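Local coordinates for surface-associated protein CshB (Streptococcus gordonii, PDB 6YZG) that probably binds fibronectin through its non-repetitive domain 2, as part of a cell-wall-anchored adhesin on the streptococcal surface, at residues G145-P150 against N231-P236; G151-F156 against Y208-P213; A178-V181 against K185-D188. All blocks are in the same frame, centred on the assembly; numbering follows the deposited sequence.

Contact 1. Residues G145-P150 against N231-P236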
ATOM      1  N   GLY A 145      10.340   8.311  -1.242  1.00 12.68           N
ATOM      2  CA  GLY A 145       9.143   9.050  -0.780  1.00 15.01           C
ATOM      3  C   GLY A 145       7.855   8.306  -1.082  1.00 16.98           C
ATOM      4  O   GLY A 145       6.798   8.747  -0.558  1.00 19.08           O
ATOM      5  N   GLU A 146       7.880   7.296  -1.943  1.00 14.76           N
ATOM      6  CA  GLU A 146       6.640   6.581  -2.327  1.00 14.88           C
ATOM      7  C   GLU A 146       6.558   5.214  -1.670  1.00 15.60           C
ATOM      8  O   GLU A 146       7.550   4.627  -1.333  1.00 14.72           O
ATOM      9  CB  GLU A 146       6.560   6.388  -3.837  1.00 15.76           C
ATOM     10  CG  GLU A 146       6.450   7.672  -4.615  1.00 19.19           C
ATOM     11  CD  GLU A 146       5.017   8.179  -4.622  1.00 29.61           C
ATOM     12  OE1 GLU A 146       4.136   7.453  -4.178  1.00 34.11           O
ATOM     13  OE2 GLU A 146       4.813   9.278  -5.060  1.00 39.23           O
ATOM     14  N   ASP A 147       5.334   4.714  -1.597  1.00 17.21           N
ATOM     15  CA  ASP A 147       5.109   3.344  -1.097  1.00 19.68           C
ATOM     16  C   ASP A 147       5.601   2.351  -2.158  1.00 15.48           C
ATOM     17  O   ASP A 147       5.645   2.668  -3.315  1.00 16.20           O
ATOM     18  CB  ASP A 147       3.632   3.072  -0.805  1.00 23.95           C
ATOM     19  CG  ASP A 147       3.454   2.176   0.420  1.00 37.90           C
ATOM     20  OD1 ASP A 147       4.400   1.507   0.807  1.00 45.21           O
ATOM     21  OD2 ASP A 147       2.394   2.221   1.034  1.00 52.07           O
ATOM     22  N   ALA A 148       6.009   1.197  -1.684  1.00 17.07           N
ATOM     23  CA  ALA A 148       6.486   0.119  -2.552  1.00 15.80           C
ATOM     24  C   ALA A 148       5.812  -1.205  -2.166  1.00 17.61           C
ATOM     25  O   ALA A 148       5.825  -1.574  -1.035  1.00 19.70           O
ATOM     26  CB  ALA A 148       7.981   0.014  -2.408  1.00 16.79           C
ATOM     27  N   ASN A 149       5.206  -1.826  -3.144  1.00 19.79           N
ATOM     28  CA  ASN A 149       4.744  -3.211  -3.037  1.00 20.66           C
ATOM     29  C   ASN A 149       5.934  -4.109  -3.383  1.00 20.78           C
ATOM     30  O   ASN A 149       7.004  -3.646  -3.785  1.00 17.34           O
ATOM     31  CB  ASN A 149       3.481  -3.346  -3.876  1.00 21.43           C
ATOM     32  CG  ASN A 149       3.691  -3.285  -5.358  1.00 25.35           C
ATOM     33  OD1 ASN A 149       4.590  -3.943  -5.877  1.00 25.41           O
ATOM     34  ND2 ASN A 149       2.808  -2.567  -6.054  1.00 29.46           N
ATOM     35  N   PRO A 150       5.844  -5.435  -3.223  1.00 17.92           N
ATOM     36  CA  PRO A 150       6.969  -6.319  -3.442  1.00 17.30           C
ATOM     37  C   PRO A 150       7.555  -6.327  -4.856  1.00 17.99           C
ATOM     38  O   PRO A 150       8.651  -6.853  -4.986  1.00 19.85           O
ATOM     39  CB  PRO A 150       6.383  -7.710  -3.109  1.00 19.48           C
ATOM     40  CG  PRO A 150       5.282  -7.390  -2.146  1.00 21.72           C
ATOM     41  CD  PRO A 150       4.652  -6.147  -2.716  1.00 21.91           C
ATOM     42  N   ASN A 231       6.572  -1.508   6.775  1.00 38.25           N
ATOM     43  CA  ASN A 231       5.883  -2.683   7.384  1.00 41.42           C
ATOM     44  C   ASN A 231       4.823  -2.233   8.406  1.00 47.56           C
ATOM     45  O   ASN A 231       4.148  -3.125   8.977  1.00 46.53           O
ATOM     46  CB  ASN A 231       6.889  -3.685   7.997  1.00 38.44           C
ATOM     47  CG  ASN A 231       7.444  -3.314   9.361  1.00 38.61           C
ATOM     48  OD1 ASN A 231       7.271  -2.195   9.827  1.00 37.63           O
ATOM     49  ND2 ASN A 231       8.163  -4.233   9.997  1.00 42.97           N
ATOM     50  N   GLU A 232       4.675  -0.931   8.662  1.00 49.86           N
ATOM     51  CA  GLU A 232       3.703  -0.470   9.685  1.00 57.51           C
ATOM     52  C   GLU A 232       2.513   0.172   8.970  1.00 53.03           C
ATOM     53  O   GLU A 232       2.687   1.247   8.358  1.00 53.95           O
ATOM     54  CB  GLU A 232       4.344   0.416  10.756  1.00 63.20           C
ATOM     55  CG  GLU A 232       5.007   1.687  10.258  1.00 69.67           C
ATOM     56  CD  GLU A 232       5.474   2.544  11.422  1.00 76.13           C
ATOM     57  OE1 GLU A 232       5.217   3.768  11.409  1.00 81.52           O
ATOM     58  OE2 GLU A 232       6.073   1.972  12.360  1.00 74.54           O
ATOM     59  N   ARG A 233       1.361  -0.499   9.036  1.00 49.65           N
ATOM     60  CA  ARG A 233       0.063   0.029   8.559  1.00 45.54           C
ATOM     61  C   ARG A 233      -0.942   0.061   9.719  1.00 39.50           C
ATOM     62  O   ARG A 233      -0.775  -0.711  10.738  1.00 35.56           O
ATOM     63  CB  ARG A 233      -0.498  -0.805   7.406  1.00 54.82           C
ATOM     64  CG  ARG A 233      -0.470  -0.102   6.055  1.00 60.72           C
ATOM     65  CD  ARG A 233      -1.162   1.263   5.938  1.00 64.59           C
ATOM     66  NE  ARG A 233      -0.944   1.781   4.583  1.00 69.06           N
ATOM     67  CZ  ARG A 233      -1.255   3.002   4.126  1.00 75.05           C
ATOM     68  NH1 ARG A 233      -0.988   3.313   2.865  1.00 74.58           N
ATOM     69  NH2 ARG A 233      -1.810   3.915   4.906  1.00 73.72           N
ATOM     70  N   THR A 234      -1.954   0.913   9.551  1.00 29.08           N
ATOM     71  CA  THR A 234      -3.102   0.930  10.476  1.00 26.39           C
ATOM     72  C   THR A 234      -4.377   0.823   9.668  1.00 22.07           C
ATOM     73  O   THR A 234      -4.411   1.073   8.467  1.00 22.31           O
ATOM     74  CB  THR A 234      -3.126   2.140  11.414  1.00 28.68           C
ATOM     75  OG1 THR A 234      -3.439   3.291  10.640  1.00 29.40           O
ATOM     76  CG2 THR A 234      -1.835   2.279  12.194  1.00 33.14           C
ATOM     77  N   VAL A 235      -5.423   0.442  10.398  1.00 19.23           N
ATOM     78  CA  VAL A 235      -6.779   0.288   9.813  1.00 17.22           C
ATOM     79  C   VAL A 235      -7.736   1.091  10.685  1.00 14.45           C
ATOM     80  O   VAL A 235      -7.632   1.077  11.907  1.00 16.01           O
ATOM     81  CB  VAL A 235      -7.208  -1.178   9.669  1.00 18.48           C
ATOM     82  CG1 VAL A 235      -6.219  -1.940   8.800  1.00 20.30           C
ATOM     83  CG2 VAL A 235      -7.472  -1.913  10.940  1.00 18.00           C
ATOM     84  N   PRO A 236      -8.642   1.793  10.016  1.00 14.74           N
ATOM     85  CA  PRO A 236      -9.642   2.568  10.745  1.00 13.70           C
ATOM     86  C   PRO A 236     -10.707   1.619  11.307  1.00 12.06           C
ATOM     87  O   PRO A 236     -11.116   0.663  10.677  1.00 13.37           O
ATOM     88  CB  PRO A 236     -10.252   3.483   9.723  1.00 15.52           C
ATOM     89  CG  PRO A 236      -9.983   2.835   8.402  1.00 18.61           C
ATOM     90  CD  PRO A 236      -8.673   2.123   8.582  1.00 17.70           C
TER

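Contact 2. Residues G151-F156 against Y208-P213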
ATOM      1  N   GLY A 151       6.889  -5.803  -5.879  1.00 16.99           N
ATOM      2  CA  GLY A 151       7.454  -5.665  -7.225  1.00 16.33           C
ATOM      3  C   GLY A 151       7.949  -4.286  -7.560  1.00 13.74           C
ATOM      4  O   GLY A 151       8.198  -4.041  -8.724  1.00 15.63           O
ATOM      5  N   GLU A 152       8.061  -3.417  -6.572  1.00 12.25           N
ATOM      6  CA  GLU A 152       8.496  -2.008  -6.793  1.00 11.72           C
ATOM      7  C   GLU A 152       9.826  -1.846  -6.056  1.00 12.25           C
ATOM      8  O   GLU A 152       9.871  -2.092  -4.860  1.00 13.53           O
ATOM      9  CB  GLU A 152       7.481  -0.954  -6.337  1.00 14.56           C
ATOM     10  CG  GLU A 152       6.146  -1.082  -7.071  1.00 15.38           C
ATOM     11  CD  GLU A 152       5.068  -0.116  -6.606  1.00 18.78           C
ATOM     12  OE1 GLU A 152       4.844  -0.053  -5.385  1.00 20.45           O
ATOM     13  OE2 GLU A 152       4.484   0.576  -7.439  1.00 24.81           O
ATOM     14  N   PHE A 153      10.897  -1.478  -6.763  1.00 10.15           N
ATOM     15  CA  PHE A 153      12.260  -1.473  -6.202  1.00  9.62           C
ATOM     16  C   PHE A 153      12.810  -0.063  -6.167  1.00  9.44           C
ATOM     17  O   PHE A 153      12.812   0.647  -7.193  1.00 10.68           O
ATOM     18  CB  PHE A 153      13.170  -2.376  -7.049  1.00 10.06           C
ATOM     19  CG  PHE A 153      12.639  -3.776  -7.317  1.00 11.50           C
ATOM     20  CD1 PHE A 153      11.980  -4.493  -6.337  1.00 13.04           C
ATOM     21  CD2 PHE A 153      12.741  -4.300  -8.563  1.00 14.37           C
ATOM     22  CE1 PHE A 153      11.491  -5.756  -6.607  1.00 13.72           C
ATOM     23  CE2 PHE A 153      12.175  -5.530  -8.887  1.00 16.60           C
ATOM     24  CZ  PHE A 153      11.639  -6.294  -7.875  1.00 14.84           C
ATOM     25  N   ALA A 154      13.378   0.302  -5.015  1.00  8.66           N
ATOM     26  CA  ALA A 154      14.262   1.486  -4.893  1.00  8.73           C
ATOM     27  C   ALA A 154      15.508   1.038  -4.141  1.00  8.52           C
ATOM     28  O   ALA A 154      15.425   0.431  -3.065  1.00  9.15           O
ATOM     29  CB  ALA A 154      13.548   2.631  -4.229  1.00 10.35           C
ATOM     30  N   ILE A 155      16.646   1.354  -4.735  1.00  7.74           N
ATOM     31  CA  ILE A 155      17.973   0.909  -4.240  1.00  7.64           C
ATOM     32  C   ILE A 155      18.811   2.170  -4.054  1.00  7.44           C
ATOM     33  O   ILE A 155      18.854   3.006  -4.963  1.00  8.09           O
ATOM     34  CB  ILE A 155      18.652  -0.062  -5.222  1.00  8.00           C
ATOM     35  CG1 ILE A 155      17.791  -1.321  -5.395  1.00  9.66           C
ATOM     36  CG2 ILE A 155      20.054  -0.394  -4.755  1.00  9.19           C
ATOM     37  CD1 ILE A 155      18.167  -2.122  -6.626  1.00 10.74           C
ATOM     38  N   PHE A 156      19.585   2.256  -2.986  1.00  7.55           N
ATOM     39  CA  PHE A 156      20.457   3.383  -2.632  1.00  7.13           C
ATOM     40  C   PHE A 156      21.897   2.911  -2.574  1.00  7.15           C
ATOM     41  O   PHE A 156      22.160   1.903  -1.876  1.00  8.70           O
ATOM     42  CB  PHE A 156      20.046   3.946  -1.273  1.00  7.69           C
ATOM     43  CG  PHE A 156      18.580   4.300  -1.128  1.00  9.48           C
ATOM     44  CD1 PHE A 156      17.671   3.267  -0.918  1.00 11.30           C
ATOM     45  CD2 PHE A 156      18.118   5.602  -1.285  1.00 12.40           C
ATOM     46  CE1 PHE A 156      16.322   3.542  -0.789  1.00 13.28           C
ATOM     47  CE2 PHE A 156      16.753   5.873  -1.162  1.00 12.38           C
ATOM     48  CZ  PHE A 156      15.879   4.823  -0.922  1.00 13.40           C
ATOM     49  N   TYR A 208      15.468 -10.727  -9.896  1.00 11.80           N
ATOM     50  CA  TYR A 208      15.812 -11.364  -8.609  1.00 11.93           C
ATOM     51  C   TYR A 208      17.155 -10.825  -8.117  1.00 12.51           C
ATOM     52  O   TYR A 208      17.394 -10.855  -6.868  1.00 14.31           O
ATOM     53  CB  TYR A 208      15.871 -12.886  -8.730  1.00 14.59           C
ATOM     54  CG  TYR A 208      14.556 -13.446  -9.146  1.00 17.39           C
ATOM     55  CD1 TYR A 208      13.430 -13.307  -8.352  1.00 18.00           C
ATOM     56  CD2 TYR A 208      14.451 -14.143 -10.342  1.00 23.58           C
ATOM     57  CE1 TYR A 208      12.202 -13.857  -8.734  1.00 22.88           C
ATOM     58  CE2 TYR A 208      13.226 -14.623 -10.766  1.00 25.50           C
ATOM     59  CZ  TYR A 208      12.104 -14.488  -9.964  1.00 24.69           C
ATOM     60  OH  TYR A 208      10.909 -15.005 -10.422  1.00 28.07           O
ATOM     61  N   LYS A 209      18.007 -10.358  -9.004  1.00 11.07           N
ATOM     62  CA  LYS A 209      19.326  -9.795  -8.613  1.00 11.69           C
ATOM     63  C   LYS A 209      19.207  -8.272  -8.403  1.00 11.01           C
ATOM     64  O   LYS A 209      20.239  -7.653  -8.124  1.00 11.08           O
ATOM     65  CB  LYS A 209      20.462 -10.207  -9.542  1.00 13.70           C
ATOM     66  CG  LYS A 209      20.673 -11.723  -9.554  1.00 16.57           C
ATOM     67  CD  LYS A 209      20.840 -12.289  -8.146  1.00 18.27           C
ATOM     68  CE  LYS A 209      20.989 -13.805  -8.076  1.00 22.66           C
ATOM     69  NZ  LYS A 209      22.244 -14.255  -8.713  1.00 26.99           N
ATOM     70  N   TYR A 210      18.035  -7.658  -8.460  1.00  9.36           N
ATOM     71  CA  TYR A 210      17.788  -6.317  -7.847  1.00 10.59           C
ATOM     72  C   TYR A 210      17.589  -6.496  -6.352  1.00 11.26           C
ATOM     73  O   TYR A 210      17.747  -5.516  -5.633  1.00 11.68           O
ATOM     74  CB  TYR A 210      16.604  -5.618  -8.499  1.00  9.75           C
ATOM     75  CG  TYR A 210      16.915  -4.830  -9.743  1.00  8.73           C
ATOM     76  CD1 TYR A 210      17.668  -5.343 -10.786  1.00  8.94           C
ATOM     77  CD2 TYR A 210      16.436  -3.543  -9.891  1.00  8.91           C
ATOM     78  CE1 TYR A 210      17.930  -4.589 -11.905  1.00  9.87           C
ATOM     79  CE2 TYR A 210      16.669  -2.783 -11.020  1.00  9.53           C
ATOM     80  CZ  TYR A 210      17.437  -3.295 -12.028  1.00  9.39           C
ATOM     81  OH  TYR A 210      17.659  -2.607 -13.204  1.00  9.94           O
ATOM     82  N   LEU A 211      17.115  -7.639  -5.870  1.00 11.12           N
ATOM     83  CA  LEU A 211      16.809  -7.835  -4.459  1.00 11.55           C
ATOM     84  C   LEU A 211      18.075  -7.809  -3.642  1.00 11.34           C
ATOM     85  O   LEU A 211      19.161  -8.176  -4.124  1.00 12.09           O
ATOM     86  CB  LEU A 211      16.041  -9.147  -4.324  1.00 12.32           C
ATOM     87  CG  LEU A 211      14.721  -9.226  -5.078  1.00 12.43           C
ATOM     88  CD1 LEU A 211      14.015 -10.535  -4.753  1.00 13.53           C
ATOM     89  CD2 LEU A 211      13.885  -8.004  -4.859  1.00 14.49           C
ATOM     90  N   SER A 212      17.945  -7.392  -2.394  1.00 10.52           N
ATOM     91  CA  SER A 212      19.115  -7.375  -1.490  1.00 11.44           C
ATOM     92  C   SER A 212      19.629  -8.781  -1.251  1.00 11.74           C
ATOM     93  O   SER A 212      18.863  -9.702  -0.954  1.00 13.64           O
ATOM     94  CB  SER A 212      18.772  -6.733  -0.180  1.00 10.33           C
ATOM     95  OG  SER A 212      19.964  -6.626   0.600  1.00 11.07           O
ATOM     96  N   PRO A 213      20.932  -8.979  -1.260  1.00 12.81           N
ATOM     97  CA  PRO A 213      21.526 -10.239  -0.771  1.00 14.32           C
ATOM     98  C   PRO A 213      21.272 -10.453   0.714  1.00 13.82           C
ATOM     99  O   PRO A 213      21.268 -11.567   1.190  1.00 14.71           O
ATOM    100  CB  PRO A 213      23.034  -9.976  -0.971  1.00 14.70           C
ATOM    101  CG  PRO A 213      23.142  -9.013  -2.053  1.00 14.26           C
ATOM    102  CD  PRO A 213      21.936  -8.116  -1.888  1.00 12.07           C
TER

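Contact 3. Residues A178-V181 against K185-D188. Unlike the reference sequence in segment 178-181: Asn180 (reference Thr).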
ATOM      1  N   ALA A 178      12.160  -3.506  11.774  1.00 32.33           N
ATOM      2  CA  ALA A 178      11.849  -2.066  11.569  1.00 30.02           C
ATOM      3  C   ALA A 178      11.128  -1.740  10.246  1.00 32.55           C
ATOM      4  O   ALA A 178      10.383  -0.758  10.249  1.00 32.11           O
ATOM      5  CB  ALA A 178      13.138  -1.305  11.667  1.00 28.28           C
ATOM      6  N   TYR A 179      11.456  -2.406   9.120  1.00 31.62           N
ATOM      7  CA  TYR A 179      10.830  -2.287   7.751  1.00 27.19           C
ATOM      8  C   TYR A 179      10.895  -3.717   7.193  1.00 17.56           C
ATOM      9  O   TYR A 179      11.554  -4.543   7.828  1.00 23.20           O
ATOM     10  CB  TYR A 179      11.517  -1.323   6.742  1.00 24.94           C
ATOM     11  CG  TYR A 179      13.017  -1.439   6.787  1.00 19.14           C
ATOM     12  CD1 TYR A 179      13.734  -0.677   7.682  1.00 18.28           C
ATOM     13  CD2 TYR A 179      13.700  -2.424   6.083  1.00 16.17           C
ATOM     14  CE1 TYR A 179      15.072  -0.913   7.949  1.00 16.11           C
ATOM     15  CE2 TYR A 179      15.041  -2.645   6.315  1.00 14.02           C
ATOM     16  CZ  TYR A 179      15.752  -1.863   7.216  1.00 13.84           C
ATOM     17  OH  TYR A 179      17.033  -2.119   7.510  1.00 14.27           O
ATOM     18  N   ASN A 180      10.416  -3.939   5.971  1.00 19.17           N
ATOM     19  CA  ASN A 180      10.462  -5.293   5.382  1.00 18.30           C
ATOM     20  C   ASN A 180      11.376  -5.384   4.135  1.00 15.91           C
ATOM     21  O   ASN A 180      11.147  -4.705   3.203  1.00 17.98           O
ATOM     22  CB  ASN A 180       9.029  -5.713   5.073  1.00 23.55           C
ATOM     23  CG  ASN A 180       9.013  -7.015   4.343  1.00 21.75           C
ATOM     24  OD1 ASN A 180       9.512  -8.003   4.844  1.00 42.20           O
ATOM     25  ND2 ASN A 180       8.523  -6.995   3.128  1.00 42.47           N
ATOM     26  N   VAL A 181      12.384  -6.246   4.159  1.00 14.30           N
ATOM     27  CA  VAL A 181      13.278  -6.483   3.011  1.00 13.28           C
ATOM     28  C   VAL A 181      12.546  -7.352   1.981  1.00 14.81           C
ATOM     29  O   VAL A 181      11.987  -8.384   2.382  1.00 14.91           O
ATOM     30  CB  VAL A 181      14.591  -7.132   3.461  1.00 16.38           C
ATOM     31  CG1 VAL A 181      15.534  -7.292   2.283  1.00 16.31           C
ATOM     32  CG2 VAL A 181      15.183  -6.333   4.613  1.00 16.68           C
ATOM     33  N   LYS A 185      10.883 -14.942  -2.448  1.00 17.52           N
ATOM     34  CA  LYS A 185       9.567 -15.534  -2.140  1.00 19.39           C
ATOM     35  C   LYS A 185       8.463 -14.492  -2.185  1.00 18.95           C
ATOM     36  O   LYS A 185       7.389 -14.720  -2.786  1.00 20.42           O
ATOM     37  CB  LYS A 185       9.652 -16.214  -0.764  1.00 23.26           C
ATOM     38  CG  LYS A 185       8.307 -16.837  -0.367  1.00 28.01           C
ATOM     39  CD  LYS A 185       8.326 -17.541   0.966  1.00 34.44           C
ATOM     40  CE  LYS A 185       7.287 -18.640   1.049  1.00 39.05           C
ATOM     41  NZ  LYS A 185       5.945 -18.154   0.643  1.00 42.63           N
ATOM     42  N   MET A 186       8.673 -13.311  -1.613  1.00 17.18           N
ATOM     43  CA  MET A 186       7.640 -12.268  -1.608  1.00 18.18           C
ATOM     44  C   MET A 186       7.338 -11.818  -3.049  1.00 16.75           C
ATOM     45  O   MET A 186       6.167 -11.539  -3.398  1.00 17.49           O
ATOM     46  CB  MET A 186       8.101 -11.044  -0.823  1.00 19.36           C
ATOM     47  CG  MET A 186       8.061 -11.231   0.664  1.00 20.29           C
ATOM     48  SD  MET A 186       9.028  -9.901   1.488  1.00 23.47           S
ATOM     49  CE  MET A 186       9.245 -10.635   3.106  1.00 30.03           C
ATOM     50  N   LEU A 187       8.386 -11.663  -3.843  1.00 15.80           N
ATOM     51  CA  LEU A 187       8.252 -11.200  -5.242  1.00 15.07           C
ATOM     52  C   LEU A 187       7.468 -12.265  -6.043  1.00 16.38           C
ATOM     53  O   LEU A 187       6.548 -11.887  -6.775  1.00 16.37           O
ATOM     54  CB  LEU A 187       9.659 -10.901  -5.791  1.00 14.77           C
ATOM     55  CG  LEU A 187       9.708 -10.445  -7.232  1.00 13.76           C
ATOM     56  CD1 LEU A 187       8.854  -9.210  -7.491  1.00 15.16           C
ATOM     57  CD2 LEU A 187      11.160 -10.224  -7.625  1.00 15.07           C
ATOM     58  N   ASP A 188       7.791 -13.548  -5.864  1.00 16.12           N
ATOM     59  CA  ASP A 188       7.152 -14.657  -6.629  1.00 18.40           C
ATOM     60  C   ASP A 188       5.716 -14.798  -6.145  1.00 18.68           C
ATOM     61  O   ASP A 188       4.831 -14.984  -7.054  1.00 18.65           O
ATOM     62  CB  ASP A 188       7.995 -15.920  -6.561  1.00 20.11           C
ATOM     63  CG  ASP A 188       9.188 -15.889  -7.490  1.00 19.11           C
ATOM     64  OD1 ASP A 188       9.131 -15.158  -8.528  1.00 23.29           O
ATOM     65  OD2 ASP A 188      10.125 -16.606  -7.213  1.00 23.49           O
TER

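Contact 1. Residues G145-P150 against N231-P236
Asp147 and Arg233 are the sole residues of 145-150 and 231-236 that touch, and they do so through a single pair of atoms: Asp147 OD2 stands 4.0 Å from Arg233 NH1. This is a long salt bridge rather than a hydrogen bond. The oxygen approaches the guanidinium obliquely. The carboxylate and guanidinium planes lie 46° apart. The arginine chain bends at chi2 (-56°) and runs extended from there, which carries the guanidinium back toward the loop although the side chain sets out to one side of it. At the aspartate end, OD1 turns to its own backbone and accepts a weak, bent hydrogen bond from Ala148 N (3.0 Å, N-H...O angle 130°), leaving OD2 as the oxygen that faces the arginines.

The tighter part of the cluster lies across the dimer interface. Asp147 OD2 forms a salt bridge with NE of Arg233 of the second subunit, and Arg233 NE does the same with Asp147 OD2 of that subunit, so two acids and two bases are interleaved. Beyond Arg233, Thr234 and Val235 enter an antiparallel ladder with a strand of the second subunit; segment 231-236 is where the chain runs on from strand 224-229 into the strand that pairs with its partner. The loose side is the link within the chain: the two segments bury only 36 Å² between them, both touching residues are partly exposed, and no apolar atoms meet. Each carboxylate thus has two guanidinium partners, one in a salt bridge from the second subunit and one, in its own chain, at long range, a pattern that should favour charged aspartates and make this a mainly electrostatic link that the dimer partner shares.

Contact 2. Residues G151-F156 against Y208-P213
The hydroxyl of Tyr210 is hydrogen-bonded to Asn120 OD1, which ties down the far end of a ring whose near side packs on Phe153 and Ile155. These two residues belong to strand 153-158, a member of the domain's three-stranded antiparallel sheet, and both point toward the loop 208-213 that covers them, while Ala154 points away. The ladder continues into the second subunit, which pairs with residues 153-156.

The packing between side chains is apolar. Those of Phe153 and Tyr210 run at about a right angle, but the rings themselves meet obliquely, their closest atoms being Phe153 CD2 and Tyr210 CD2 at 4.0 Å. Ile155 reaches the same tyrosine with its terminal methyl: with CG1 anti to the carbonyl carbon (chi1 -61°) and chi2 near 163°, CD1 extends to 4.0 Å from Tyr210 CD2 and 3.6 Å from Tyr210 O. Next along the loop, Leu211 sends CD2 against the far end of the phenylalanine ring, 3.7 Å from Phe153 CE1. Leu187 of helix 184-193 and Pro227 of strand 224-229 also pack on Phe153. Gly151 O lies 4.1 Å above the plane of the Phe153 ring, over its centre.

Contact 3. Residues A178-V181 against K185-D188
Asn180 and Met186 approach from opposite directions, the asparagine reaching out from its strand and the methionine from the first part of its helix. The SD–CE bond of Met186 lies alongside the amide, nearly parallel to the line from ND2 to OD1, and sets SD nearest ND2 and CE nearest OD1. Asn180 ND2 gives its hydrogen to Met186 SD in a weak hydrogen bond of 3.4 Å that is nevertheless nearly straight, at 168°. On the other half of the amide, the methyl CE closes to 3.2 Å from Asn180 OD1. With its CG swung opposite the backbone N (chi1 174°), Asn180 holds the amide out toward the helix, and Met186 spans the gap because its chain is extended beyond CG. Asn180 differs from the reference sequence, which has threonine here.

A backbone oxygen comes up to the sulfur as well: Val181 O lies 3.4 Å from Met186 SD. The sulfur thus has the amide N-H and the carbonyl oxygen as neighbours, their heavy atoms about 70° apart as seen from SD, while the side chain of Val181 packs on Ser212 and Asn228.

Only three residues separate the segments, so this is a tight strand-to-helix connection. Strand 180-181 forms one border of the three-stranded sheet within the chain, with Asn180 bonded through its backbone to Arg229 of strand 224-229, and helix 184-193 follows after two residues, Met186 N hydrogen-bonded to Thr183 OG1 at its start.

Contact 2 is the core contact, an aromatic and aliphatic cluster with all four touching residues buried; contact 3 is partly buried and mixes amide, sulfur and carbonyl; contact 1 is a charged surface link that leans on the second subunit. Contacts 2 and 3 serve the same three-stranded sheet, from its two outermost strands within the chain, and meet through helix 184-193: Gly151 CA packs on Leu187 CD1, and Tyr208 OH is 2.6 Å from Asp188 OD1 in a probable hydrogen bond. Along the sequence, contact 3 is nested inside contact 2, and both inside contact 1. Contacts 1 and 2 both reach the second subunit through shared antiparallel ladders, contact 1 also by salt bridges.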